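Local atomic coordinates of similarities with probable monooxygenase (Photorhabdus luminescens, PDB entry 4HB9), a protein that binds flavin-adenine dinucleotide and probably works as a flavin-dependent monooxygenase of the aromatic-ring hydroxylase type. Residues K120-A123 with N124-Q127; A266-D269 with L270-R274; Q364-R367 with A368-E372; V374-S377 with L378-A381. All coordinates share one frame; numbering follows the deposited sequence.

Contact 1 of 4, residues K120-A123 with N124-Q127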
ATOM      1  N   LYS A 120       1.107 -16.322   7.705  1.00 20.70           N
ATOM      2  CA  LYS A 120       1.372 -17.728   7.916  1.00 21.57           C
ATOM      3  C   LYS A 120       2.784 -17.888   8.500  1.00 20.81           C
ATOM      4  O   LYS A 120       3.735 -17.351   7.964  1.00 20.65           O
ATOM      5  CB  LYS A 120       1.268 -18.486   6.590  1.00 23.88           C
ATOM      6  CG  LYS A 120       1.652 -19.944   6.652  1.00 28.39           C
ATOM      7  CD  LYS A 120       0.498 -20.815   7.138  1.00 34.52           C
ATOM      8  CE  LYS A 120       0.815 -22.302   6.975  1.00 39.03           C
ATOM      9  NZ  LYS A 120       1.290 -22.618   5.591  1.00 39.68           N
ATOM     10  N   GLY A 121       2.916 -18.649   9.583  1.00 20.82           N
ATOM     11  CA  GLY A 121       4.221 -18.857  10.187  1.00 20.89           C
ATOM     12  C   GLY A 121       4.521 -17.854  11.285  1.00 21.13           C
ATOM     13  O   GLY A 121       5.513 -18.023  11.983  1.00 21.52           O
ATOM     14  N   LEU A 122       3.702 -16.807  11.413  1.00 20.47           N
ATOM     15  CA  LEU A 122       3.893 -15.765  12.430  1.00 21.32           C
ATOM     16  C   LEU A 122       2.865 -15.818  13.568  1.00 24.17           C
ATOM     17  O   LEU A 122       2.738 -14.854  14.329  1.00 22.11           O
ATOM     18  CB  LEU A 122       3.866 -14.365  11.785  1.00 20.43           C
ATOM     19  CG  LEU A 122       4.902 -14.035  10.724  1.00 20.04           C
ATOM     20  CD1 LEU A 122       4.667 -12.617  10.187  1.00 19.49           C
ATOM     21  CD2 LEU A 122       6.329 -14.193  11.215  1.00 20.14           C
ATOM     22  N   ALA A 123       2.155 -16.944  13.728  1.00 25.63           N
ATOM     23  CA  ALA A 123       1.056 -16.998  14.709  1.00 27.88           C
ATOM     24  C   ALA A 123       1.539 -16.718  16.121  1.00 29.55           C
ATOM     25  O   ALA A 123       0.822 -16.141  16.926  1.00 29.83           O
ATOM     26  CB  ALA A 123       0.352 -18.347  14.667  1.00 29.25           C
ATOM     27  N   ASN A 124       2.758 -17.131  16.422  1.00 28.19           N
ATOM     28  CA  ASN A 124       3.308 -16.934  17.754  1.00 30.43           C
ATOM     29  C   ASN A 124       4.367 -15.788  17.783  1.00 29.95           C
ATOM     30  O   ASN A 124       5.103 -15.609  18.758  1.00 31.06           O
ATOM     31  CB  ASN A 124       3.768 -18.315  18.256  1.00 32.96           C
ATOM     32  CG  ASN A 124       2.639 -19.372  18.121  1.00 37.71           C
ATOM     33  OD1 ASN A 124       1.498 -19.165  18.596  1.00 33.80           O
ATOM     34  ND2 ASN A 124       2.921 -20.476  17.407  1.00 38.69           N
ATOM     35  N   THR A 125       4.402 -14.985  16.706  1.00 26.41           N
ATOM     36  CA  THR A 125       5.220 -13.765  16.629  1.00 24.04           C
ATOM     37  C   THR A 125       4.349 -12.516  16.794  1.00 23.17           C
ATOM     38  O   THR A 125       4.789 -11.511  17.375  1.00 21.89           O
ATOM     39  CB  THR A 125       5.931 -13.670  15.267  1.00 24.55           C
ATOM     40  OG1 THR A 125       6.817 -14.775  15.123  1.00 24.36           O
ATOM     41  CG2 THR A 125       6.737 -12.372  15.103  1.00 23.96           C
ATOM     42  N   ILE A 126       3.140 -12.559  16.226  1.00 22.03           N
ATOM     43  CA  ILE A 126       2.243 -11.409  16.240  1.00 22.19           C
ATOM     44  C   ILE A 126       1.454 -11.406  17.519  1.00 22.94           C
ATOM     45  O   ILE A 126       0.788 -12.386  17.841  1.00 23.75           O
ATOM     46  CB  ILE A 126       1.258 -11.413  15.072  1.00 21.30           C
ATOM     47  CG1 ILE A 126       2.023 -11.393  13.758  1.00 19.85           C
ATOM     48  CG2 ILE A 126       0.339 -10.205  15.160  1.00 21.27           C
ATOM     49  CD1 ILE A 126       1.168 -11.740  12.568  1.00 20.08           C
ATOM     50  N   GLN A 127       1.552 -10.300  18.246  1.00 24.20           N
ATOM     51  CA  GLN A 127       0.767 -10.063  19.449  1.00 24.81           C
ATOM     52  C   GLN A 127      -0.386  -9.158  19.054  1.00 24.23           C
ATOM     53  O   GLN A 127      -0.202  -7.957  18.790  1.00 20.57           O
ATOM     54  CB  GLN A 127       1.633  -9.378  20.504  1.00 28.66           C
ATOM     55  CG  GLN A 127       3.045  -9.934  20.605  1.00 31.30           C
ATOM     56  CD  GLN A 127       3.091 -11.426  20.860  1.00 35.88           C
ATOM     57  OE1 GLN A 127       3.906 -12.173  20.248  1.00 37.50           O
ATOM     58  NE2 GLN A 127       2.254 -11.883  21.785  1.00 37.63           N
TER
HETATM   59  O   HOH W   1       5.550 -17.422  14.749  1.00 25.33           O
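Leu122 and Ile126 meet on the buried side of a short turn, where CD1 of Ile126 lies 3.8 Å from CB of Leu122. The same leucine supplies the carbonyl that ties the turn together. Leu122 O accepts from Ile126 N at 3.0 Å, nearly along the C=O axis, and from Thr125 N at 2.9 Å from above the carbonyl plane, so two amides grip one oxygen. Both isoleucine and leucine suit this inner side, since Leu122 packs on Thr14 and His18 of helix 11-22 and Ile126 on Ala9 and Ile29. The turn carries the chain from helix 111-119 into strand 126-127, an edge strand of the parallel Rossmann-like sheet that pairs with strand 26-30; Ile126 also touches Glu31, an FAD-binding residue. Toward solvent the packing thins out. Ala123 and Asn124 are exposed, and Gly121 has a positive phi of 93°, a backbone shape that favours glycine just after the helix. A water spans this looser side, donating to Gly121 O at 2.8 Å, accepting from Asn124 N at 3.3 Å and bonding Thr125 OG1 at 3.0 Å. The threonine hydroxyl, anti to its own carbonyl carbon (chi1 -62°), is thereby turned to the water.

Contact 2 of 4, residues A266-D269 with L270-R274; sequences ALCD and LVQSR
Helix 264-274 packs against the large mixed beta-sheet, and its last two turns bring Ala266-Asp269 and Leu270-Arg274 together through regular i to i+4 bonding. Gln272 N reaches Cys268 O at 3.0 Å with an almost straight N-H...O angle of 173°, while Leu270 N bonds Ala266 O at 2.8 Å. Gln272 runs back along the preceding turn, where its CG lies 3.5 Å from Cys268 O. Its chain is extended beyond CG (chi2 179°), which carries the amide far enough for OE1 to take a hydrogen bond from Gln287; Cys268 and Gln272 both touch Val286 of helix 280-287. Leucine and valine suit the inward face, where Leu267, Leu270 and Val271 meet Ile186 of strand 179-191. Near the C-terminal end, Ser273 OG donates to Leu270 O at 2.6 Å. That carbonyl also receives Arg274 N, so two donors hold it. Leu270 CD2 sits 4.1 Å above the plane of the Arg274 guanidinium, over its centre, and NH1 of the arginine bonds Ser254 O. Apolar residues on the sheet side with polar ones on the other flanks are the pattern of an amphipathic helix laid on a beta-sheet.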
ATOM      1  N   ALA A 266     -23.829   8.629  -4.640  1.00 21.84           N
ATOM      2  CA  ALA A 266     -23.514  10.012  -5.014  1.00 22.13           C
ATOM      3  C   ALA A 266     -22.130  10.120  -5.689  1.00 20.78           C
ATOM      4  O   ALA A 266     -21.961  10.922  -6.616  1.00 21.39           O
ATOM      5  CB  ALA A 266     -23.566  10.902  -3.799  1.00 21.93           C
ATOM      6  N   LEU A 267     -21.170   9.323  -5.218  1.00 20.39           N
ATOM      7  CA  LEU A 267     -19.853   9.260  -5.828  1.00 21.47           C
ATOM      8  C   LEU A 267     -19.955   8.746  -7.254  1.00 21.81           C
ATOM      9  O   LEU A 267     -19.357   9.309  -8.154  1.00 21.64           O
ATOM     10  CB  LEU A 267     -18.876   8.410  -5.001  1.00 21.74           C
ATOM     11  CG  LEU A 267     -18.490   8.992  -3.642  1.00 23.31           C
ATOM     12  CD1 LEU A 267     -17.785   7.979  -2.767  1.00 22.80           C
ATOM     13  CD2 LEU A 267     -17.620  10.249  -3.841  1.00 22.31           C
ATOM     14  N   CYS A 268     -20.745   7.689  -7.457  1.00 23.84           N
ATOM     15  CA  CYS A 268     -20.987   7.139  -8.785  0.50 23.97           C
ATOM     16  C   CYS A 268     -21.606   8.195  -9.712  1.00 24.33           C
ATOM     17  O   CYS A 268     -21.128   8.420 -10.815  1.00 22.79           O
ATOM     18  CB  CYS A 268     -21.907   5.918  -8.665  0.50 25.54           C
ATOM     19  SG  CYS A 268     -21.841   4.768 -10.052  0.50 28.08           S
ATOM     20  N   ASP A 269     -22.679   8.824  -9.249  1.00 23.16           N
ATOM     21  CA  ASP A 269     -23.326   9.914  -9.966  1.00 23.55           C
ATOM     22  C   ASP A 269     -22.349  11.016 -10.312  1.00 21.23           C
ATOM     23  O   ASP A 269     -22.344  11.538 -11.409  1.00 21.47           O
ATOM     24  CB  ASP A 269     -24.459  10.505  -9.110  1.00 25.52           C
ATOM     25  CG  ASP A 269     -25.708   9.639  -9.114  1.00 33.17           C
ATOM     26  OD1 ASP A 269     -25.798   8.754 -10.003  1.00 35.17           O
ATOM     27  OD2 ASP A 269     -26.583   9.840  -8.223  1.00 35.55           O
ATOM     28  N   LEU A 270     -21.513  11.378  -9.366  1.00 20.14           N
ATOM     29  CA  LEU A 270     -20.570  12.446  -9.625  1.00 19.84           C
ATOM     30  C   LEU A 270     -19.586  12.113 -10.751  1.00 19.87           C
ATOM     31  O   LEU A 270     -19.326  12.950 -11.607  1.00 19.97           O
ATOM     32  CB  LEU A 270     -19.841  12.809  -8.366  1.00 21.48           C
ATOM     33  CG  LEU A 270     -19.013  14.067  -8.612  1.00 23.31           C
ATOM     34  CD1 LEU A 270     -19.197  15.039  -7.460  1.00 24.02           C
ATOM     35  CD2 LEU A 270     -17.584  13.672  -8.841  1.00 23.25           C
ATOM     36  N   VAL A 271     -19.038  10.899 -10.759  1.00 18.93           N
ATOM     37  CA  VAL A 271     -18.073  10.542 -11.785  1.00 18.38           C
ATOM     38  C   VAL A 271     -18.776  10.501 -13.148  1.00 19.09           C
ATOM     39  O   VAL A 271     -18.235  11.017 -14.172  1.00 19.79           O
ATOM     40  CB  VAL A 271     -17.382   9.213 -11.459  1.00 17.32           C
ATOM     41  CG1 VAL A 271     -16.521   8.739 -12.620  1.00 17.48           C
ATOM     42  CG2 VAL A 271     -16.545   9.362 -10.202  1.00 17.73           C
ATOM     43  N   GLN A 272     -19.981   9.937 -13.192  1.00 19.39           N
ATOM     44  CA  GLN A 272     -20.732   9.954 -14.446  1.00 20.65           C
ATOM     45  C   GLN A 272     -20.990  11.386 -14.924  1.00 20.60           C
ATOM     46  O   GLN A 272     -20.910  11.653 -16.119  1.00 20.89           O
ATOM     47  CB  GLN A 272     -22.066   9.206 -14.338  1.00 23.35           C
ATOM     48  CG  GLN A 272     -21.904   7.713 -14.175  1.00 26.06           C
ATOM     49  CD  GLN A 272     -23.245   7.000 -14.050  1.00 29.84           C
ATOM     50  OE1 GLN A 272     -24.025   6.956 -14.987  1.00 29.62           O
ATOM     51  NE2 GLN A 272     -23.502   6.441 -12.891  1.00 31.88           N
ATOM     52  N   SER A 273     -21.314  12.292 -14.007  1.00 20.18           N
ATOM     53  CA  SER A 273     -21.481  13.717 -14.379  1.00 21.89           C
ATOM     54  C   SER A 273     -20.217  14.314 -14.974  1.00 21.68           C
ATOM     55  O   SER A 273     -20.295  15.132 -15.903  1.00 23.46           O
ATOM     56  CB  SER A 273     -21.962  14.576 -13.213  1.00 22.25           C
ATOM     57  OG  SER A 273     -20.896  14.893 -12.310  1.00 27.95           O
ATOM     58  N   ARG A 274     -19.055  13.893 -14.477  1.00 20.82           N
ATOM     59  CA  ARG A 274     -17.784  14.377 -15.021  1.00 19.85           C
ATOM     60  C   ARG A 274     -17.487  13.790 -16.408  1.00 21.67           C
ATOM     61  O   ARG A 274     -16.696  14.354 -17.156  1.00 20.21           O
ATOM     62  CB  ARG A 274     -16.644  14.063 -14.062  1.00 20.21           C
ATOM     63  CG  ARG A 274     -16.773  14.761 -12.713  1.00 19.54           C
ATOM     64  CD  ARG A 274     -16.628  16.272 -12.853  1.00 19.66           C
ATOM     65  NE  ARG A 274     -16.532  16.958 -11.564  1.00 19.26           N
ATOM     66  CZ  ARG A 274     -17.565  17.330 -10.814  1.00 21.04           C
ATOM     67  NH1 ARG A 274     -17.346  17.952  -9.666  1.00 21.46           N
ATOM     68  NH2 ARG A 274     -18.820  17.061 -11.187  1.00 20.06           N
TER

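Contact 3 of 4, residues Q364-R367 with A368-E372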
ATOM      1  N   GLN A 364      19.609   5.838   5.243  1.00 24.45           N
ATOM      2  CA  GLN A 364      20.173   6.627   4.152  1.00 25.19           C
ATOM      3  C   GLN A 364      19.770   6.042   2.783  1.00 23.88           C
ATOM      4  O   GLN A 364      19.352   6.771   1.879  1.00 21.29           O
ATOM      5  CB  GLN A 364      21.700   6.729   4.292  1.00 26.64           C
ATOM      6  CG  GLN A 364      22.354   7.706   3.353  1.00 28.88           C
ATOM      7  CD  GLN A 364      22.161   9.176   3.735  1.00 32.52           C
ATOM      8  OE1 GLN A 364      21.492   9.519   4.721  1.00 34.89           O
ATOM      9  NE2 GLN A 364      22.730  10.057   2.928  1.00 35.20           N
ATOM     10  N   GLN A 365      19.864   4.727   2.633  1.00 22.16           N
ATOM     11  CA  GLN A 365      19.432   4.080   1.401  1.00 22.78           C
ATOM     12  C   GLN A 365      17.938   4.262   1.190  1.00 20.72           C
ATOM     13  O   GLN A 365      17.490   4.516   0.069  1.00 22.80           O
ATOM     14  CB  GLN A 365      19.767   2.582   1.389  1.00 24.15           C
ATOM     15  CG  GLN A 365      21.257   2.306   1.360  1.00 27.45           C
ATOM     16  CD  GLN A 365      21.584   0.882   0.978  1.00 27.54           C
ATOM     17  OE1 GLN A 365      20.927   0.280   0.117  1.00 27.44           O
ATOM     18  NE2 GLN A 365      22.618   0.342   1.597  1.00 29.37           N
HETATM   19  N   MSE A 366      17.173   4.135   2.264  1.00 20.61           N
HETATM   20  CA  MSE A 366      15.724   4.199   2.176  1.00 20.79           C
HETATM   21  C   MSE A 366      15.307   5.586   1.755  1.00 22.38           C
HETATM   22  O   MSE A 366      14.450   5.736   0.883  1.00 19.18           O
HETATM   23  CB  MSE A 366      15.114   3.789   3.504  1.00 22.41           C
HETATM   24  CG  MSE A 366      13.592   3.866   3.496  1.00 25.29           C
HETATM   25 SE   MSE A 366      12.992   5.614   4.181  1.00 30.57          SE
HETATM   26  CE  MSE A 366      13.367   5.188   6.064  1.00 28.56           C
ATOM     27  N   ARG A 367      15.902   6.621   2.358  1.00 22.05           N
ATOM     28  CA  ARG A 367      15.620   7.993   1.945  1.00 23.60           C
ATOM     29  C   ARG A 367      15.859   8.222   0.457  1.00 23.54           C
ATOM     30  O   ARG A 367      15.078   8.941  -0.188  1.00 23.88           O
ATOM     31  CB  ARG A 367      16.423   9.016   2.775  1.00 24.46           C
ATOM     32  CG  ARG A 367      15.830   9.307   4.144  1.00 24.47           C
ATOM     33  CD  ARG A 367      16.491  10.517   4.813  1.00 25.42           C
ATOM     34  NE  ARG A 367      17.907  10.255   5.049  1.00 26.40           N
ATOM     35  CZ  ARG A 367      18.409   9.671   6.132  1.00 25.07           C
ATOM     36  NH1 ARG A 367      17.645   9.314   7.157  1.00 26.33           N
ATOM     37  NH2 ARG A 367      19.716   9.484   6.199  1.00 27.40           N
ATOM     38  N   ALA A 368      16.911   7.631  -0.100  1.00 23.88           N
ATOM     39  CA  ALA A 368      17.223   7.832  -1.524  1.00 24.64           C
ATOM     40  C   ALA A 368      16.100   7.338  -2.426  1.00 25.06           C
ATOM     41  O   ALA A 368      15.637   8.075  -3.295  1.00 24.58           O
ATOM     42  CB  ALA A 368      18.523   7.155  -1.922  1.00 25.47           C
ATOM     43  N   TYR A 369      15.643   6.101  -2.239  1.00 23.57           N
ATOM     44  CA  TYR A 369      14.547   5.641  -3.090  1.00 22.87           C
ATOM     45  C   TYR A 369      13.209   6.224  -2.675  1.00 21.87           C
ATOM     46  O   TYR A 369      12.368   6.470  -3.555  1.00 23.66           O
ATOM     47  CB  TYR A 369      14.503   4.119  -3.294  1.00 22.47           C
ATOM     48  CG  TYR A 369      14.322   3.266  -2.061  1.00 21.91           C
ATOM     49  CD1 TYR A 369      13.097   3.170  -1.407  1.00 22.90           C
ATOM     50  CD2 TYR A 369      15.373   2.485  -1.596  1.00 22.77           C
ATOM     51  CE1 TYR A 369      12.944   2.350  -0.295  1.00 20.76           C
ATOM     52  CE2 TYR A 369      15.234   1.666  -0.503  1.00 22.51           C
ATOM     53  CZ  TYR A 369      14.036   1.586   0.140  1.00 22.53           C
ATOM     54  OH  TYR A 369      13.977   0.750   1.215  1.00 21.25           O
ATOM     55  N   ALA A 370      13.005   6.491  -1.385  1.00 20.97           N
ATOM     56  CA  ALA A 370      11.764   7.123  -0.920  1.00 22.42           C
ATOM     57  C   ALA A 370      11.532   8.482  -1.588  1.00 23.79           C
ATOM     58  O   ALA A 370      10.437   8.762  -2.110  1.00 22.77           O
ATOM     59  CB  ALA A 370      11.765   7.296   0.588  1.00 24.00           C
ATOM     60  N   ASN A 371      12.560   9.327  -1.555  1.00 22.29           N
ATOM     61  CA  ASN A 371      12.464  10.649  -2.166  1.00 24.58           C
ATOM     62  C   ASN A 371      12.211  10.558  -3.672  1.00 23.83           C
ATOM     63  O   ASN A 371      11.399  11.310  -4.232  1.00 24.00           O
ATOM     64  CB  ASN A 371      13.718  11.484  -1.870  1.00 23.46           C
ATOM     65  CG  ASN A 371      13.774  11.969  -0.428  1.00 24.49           C
ATOM     66  OD1 ASN A 371      12.739  12.218   0.224  1.00 24.00           O
ATOM     67  ND2 ASN A 371      14.995  12.130   0.086  1.00 22.54           N
ATOM     68  N   GLU A 372      12.884   9.638  -4.339  1.00 24.36           N
ATOM     69  CA  GLU A 372      12.668   9.482  -5.760  1.00 27.51           C
ATOM     70  C   GLU A 372      11.211   9.084  -6.022  1.00 25.79           C
ATOM     71  O   GLU A 372      10.549   9.646  -6.891  1.00 23.51           O
ATOM     72  CB  GLU A 372      13.632   8.457  -6.379  1.00 29.88           C
ATOM     73  CG  GLU A 372      13.305   8.144  -7.837  1.00 36.19           C
ATOM     74  CD  GLU A 372      14.356   7.278  -8.533  1.00 44.11           C
ATOM     75  OE1 GLU A 372      15.481   7.144  -7.998  1.00 47.90           O
ATOM     76  OE2 GLU A 372      14.061   6.730  -9.630  1.00 50.81           O
TER
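Tyr369 takes a chi1 of 61°, placing CG between its backbone N and carbonyl carbon, and this folds the ring back over the preceding turn onto Met366. That residue, modelled as selenomethionine, has CG anti to its backbone N (chi1 179°), which sends its chain past the phenol end of the tyrosine. The two side chains cross at about a right angle. Met366 CA sits over the face of the Tyr369 ring, 3.9 Å from the centroid, in a CH-pi contact, and Met366 CG is 4.1 Å from Tyr369 CZ. Met366 O lies over a ring face too, offset toward the rim, yet its hydrogen bond goes to Ala370 N, 2.8 Å away and nearly in line with the C=O. The flexible selenoether chain and the flat ring pack together beside the backbone, while Met366 SE lies 4.2 Å from CB of the small Ala370. Next to it, Asn371 N bonds Arg367 O at 2.9 Å. Asn371 OD1 accepts from Leu305 N, and Arg367 forms a cation-pi contact with Trp308. Tyr369 OH bonds Asp337 of helix 330-349 and its ring meets Arg336 in a further cation-pi contact. Met366, Tyr369 and Ala370 all rest on His321, so this part of helix 355-386 packs on helices 318-321 and 330-349 and on the loop around Leu305 to Trp308.

Contact 4 of 4, residues V374-S377 with L378-A381. With EDO (1,2-ethanediol), chain F.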
ATOM      1  N   VAL A 374       8.430   9.394  -4.147  1.00 24.79           N
ATOM      2  CA  VAL A 374       7.496  10.468  -3.771  1.00 26.24           C
ATOM      3  C   VAL A 374       7.408  11.498  -4.887  1.00 25.96           C
ATOM      4  O   VAL A 374       6.318  11.934  -5.256  1.00 25.64           O
ATOM      5  CB  VAL A 374       7.917  11.145  -2.441  1.00 27.81           C
ATOM      6  CG1 VAL A 374       7.217  12.484  -2.225  1.00 28.59           C
ATOM      7  CG2 VAL A 374       7.613  10.228  -1.278  1.00 27.90           C
ATOM      8  N   GLY A 375       8.568  11.859  -5.429  1.00 22.66           N
ATOM      9  CA  GLY A 375       8.657  12.772  -6.555  1.00 23.01           C
ATOM     10  C   GLY A 375       7.920  12.261  -7.779  1.00 23.14           C
ATOM     11  O   GLY A 375       7.165  13.016  -8.403  1.00 22.30           O
ATOM     12  N   ILE A 376       8.132  10.991  -8.125  1.00 23.32           N
ATOM     13  CA  ILE A 376       7.439  10.374  -9.257  1.00 24.40           C
ATOM     14  C   ILE A 376       5.921  10.374  -9.046  1.00 24.36           C
ATOM     15  O   ILE A 376       5.170  10.753  -9.960  1.00 23.61           O
ATOM     16  CB  ILE A 376       7.928   8.930  -9.527  1.00 26.04           C
ATOM     17  CG1 ILE A 376       9.389   8.937  -9.989  1.00 27.92           C
ATOM     18  CG2 ILE A 376       7.069   8.265 -10.591  1.00 27.42           C
ATOM     19  CD1 ILE A 376      10.047   7.574  -9.981  1.00 28.64           C
ATOM     20  N   SER A 377       5.482   9.980  -7.851  1.00 24.31           N
ATOM     21  CA  SER A 377       4.047   9.999  -7.490  1.00 26.95           C
ATOM     22  C   SER A 377       3.403  11.376  -7.590  1.00 25.43           C
ATOM     23  O   SER A 377       2.288  11.526  -8.107  1.00 23.03           O
ATOM     24  CB  SER A 377       3.841   9.479  -6.070  1.00 29.05           C
ATOM     25  OG  SER A 377       4.200   8.126  -5.987  1.00 32.24           O
ATOM     26  N   LEU A 378       4.095  12.386  -7.080  1.00 24.09           N
ATOM     27  CA  LEU A 378       3.606  13.738  -7.144  1.00 24.23           C
ATOM     28  C   LEU A 378       3.443  14.198  -8.597  1.00 24.14           C
ATOM     29  O   LEU A 378       2.386  14.704  -8.973  1.00 23.41           O
ATOM     30  CB  LEU A 378       4.541  14.673  -6.384  1.00 26.74           C
ATOM     31  CG  LEU A 378       4.117  16.137  -6.295  1.00 29.24           C
ATOM     32  CD1 LEU A 378       2.734  16.312  -5.691  1.00 30.15           C
ATOM     33  CD2 LEU A 378       5.134  16.894  -5.463  1.00 31.50           C
ATOM     34  N   ARG A 379       4.461  13.999  -9.428  1.00 23.99           N
ATOM     35  CA  ARG A 379       4.358  14.417 -10.831  1.00 25.78           C
ATOM     36  C   ARG A 379       3.260  13.668 -11.592  1.00 24.13           C
ATOM     37  O   ARG A 379       2.594  14.256 -12.449  1.00 22.18           O
ATOM     38  CB  ARG A 379       5.695  14.263 -11.553  1.00 29.48           C
ATOM     39  CG  ARG A 379       6.768  15.165 -10.962  1.00 34.25           C
ATOM     40  CD  ARG A 379       8.020  15.235 -11.819  1.00 39.12           C
ATOM     41  NE  ARG A 379       8.854  14.034 -11.707  1.00 43.10           N
ATOM     42  CZ  ARG A 379       9.690  13.774 -10.704  1.00 43.07           C
ATOM     43  NH1 ARG A 379       9.817  14.618  -9.687  1.00 45.61           N
ATOM     44  NH2 ARG A 379      10.394  12.648 -10.709  1.00 42.16           N
ATOM     45  N   SER A 380       3.093  12.384 -11.291  1.00 21.51           N
ATOM     46  CA  SER A 380       2.035  11.583 -11.906  0.50 22.93           C
ATOM     47  C   SER A 380       0.657  12.142 -11.562  1.00 21.99           C
ATOM     48  O   SER A 380      -0.205  12.291 -12.437  1.00 21.79           O
ATOM     49  CB  SER A 380       2.118  10.121 -11.449  0.50 23.34           C
ATOM     50  OG  SER A 380       0.994   9.401 -11.915  0.50 24.17           O
ATOM     51  N   ALA A 381       0.442  12.450 -10.288  1.00 20.12           N
ATOM     52  CA  ALA A 381      -0.819  13.035  -9.871  1.00 20.51           C
ATOM     53  C   ALA A 381      -1.052  14.381 -10.573  1.00 20.60           C
ATOM     54  O   ALA A 381      -2.152  14.687 -11.024  1.00 19.51           O
ATOM     55  CB  ALA A 381      -0.852  13.193  -8.364  1.00 21.72           C
TER
HETATM   56  C1  EDO F 505      -1.580   9.424 -14.547  1.00 48.65           C
HETATM   57  O1  EDO F 505      -1.905   9.791 -13.208  1.00 51.76           O
HETATM   58  C2  EDO F 505      -0.846  10.575 -15.212  1.00 47.07           C
HETATM   59  O2  EDO F 505       0.578  10.364 -15.225  1.00 45.82           O
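Leu378 N bonds Val374 O at 2.9 Å and Arg379 N bonds Gly375 O at 3.1 Å, the first two of four i to i+4 hydrogen bonds that run without a break through Val374-Ala381; Ser380 N to Ile376 O and Ala381 N to Ser377 O complete the set. Phi and psi stay close to helical values throughout, Gly375 included. This glycine makes room for the arginine one turn later. Arg379 has CG anti to its carbonyl carbon and bends at chi3 (-76°), which brings the guanidinium back along the helix until one face lies over Gly375 O, which is 3.3 Å above the plane and toward the rim. Arg379 NH1 is 3.4 Å from Gly375 O, but the angle is too poor for a hydrogen bond, so the flat cation rests on the peptide through its face. Ile376 CG1 lies 3.9 Å from Arg379 NH2, the two side chains passing obliquely. A long, charged residue suits this exposed side. Ser377 OG, anti to its carbonyl carbon, turns back to bond Ile373 O, a common way for a helical serine to satisfy its hydroxyl. A 1,2-ethanediol, probably from the crystallisation liquor, donates through O1 to Ser380 O at 3.1 Å and is also hydrogen-bonded to Asn383 ND2; a bond from its O1 to Ser380 OG holds for one of two modelled serine positions and is doubtful. On the side facing the protein, Val374 touches Ser301 and Ala381 touches Leu299, so these two residues set this face of helix 355-386 against strand 295-301, an outermost strand of the mixed sheet.

All four contacts are local, and they follow one another along the chain. Contacts 3 and 4 both belong to helix 355-386, with centres about 14 Å apart. Contact 3 packs among helices 318-321 and 330-349, contact 4 on strand 295-301 of the mixed sheet, so one long helix joins the two regions. Contact 2 lies on another part of that sheet, its centre about 25 Å from that of contact 4. Contact 1, at the edge of the parallel sheet, is about 43 Å from contact 2, centre to centre, on the opposite side of the chain's centre. Of the side chains measured, Ile126 of contact 1 comes closest to FAD, about 8 Å.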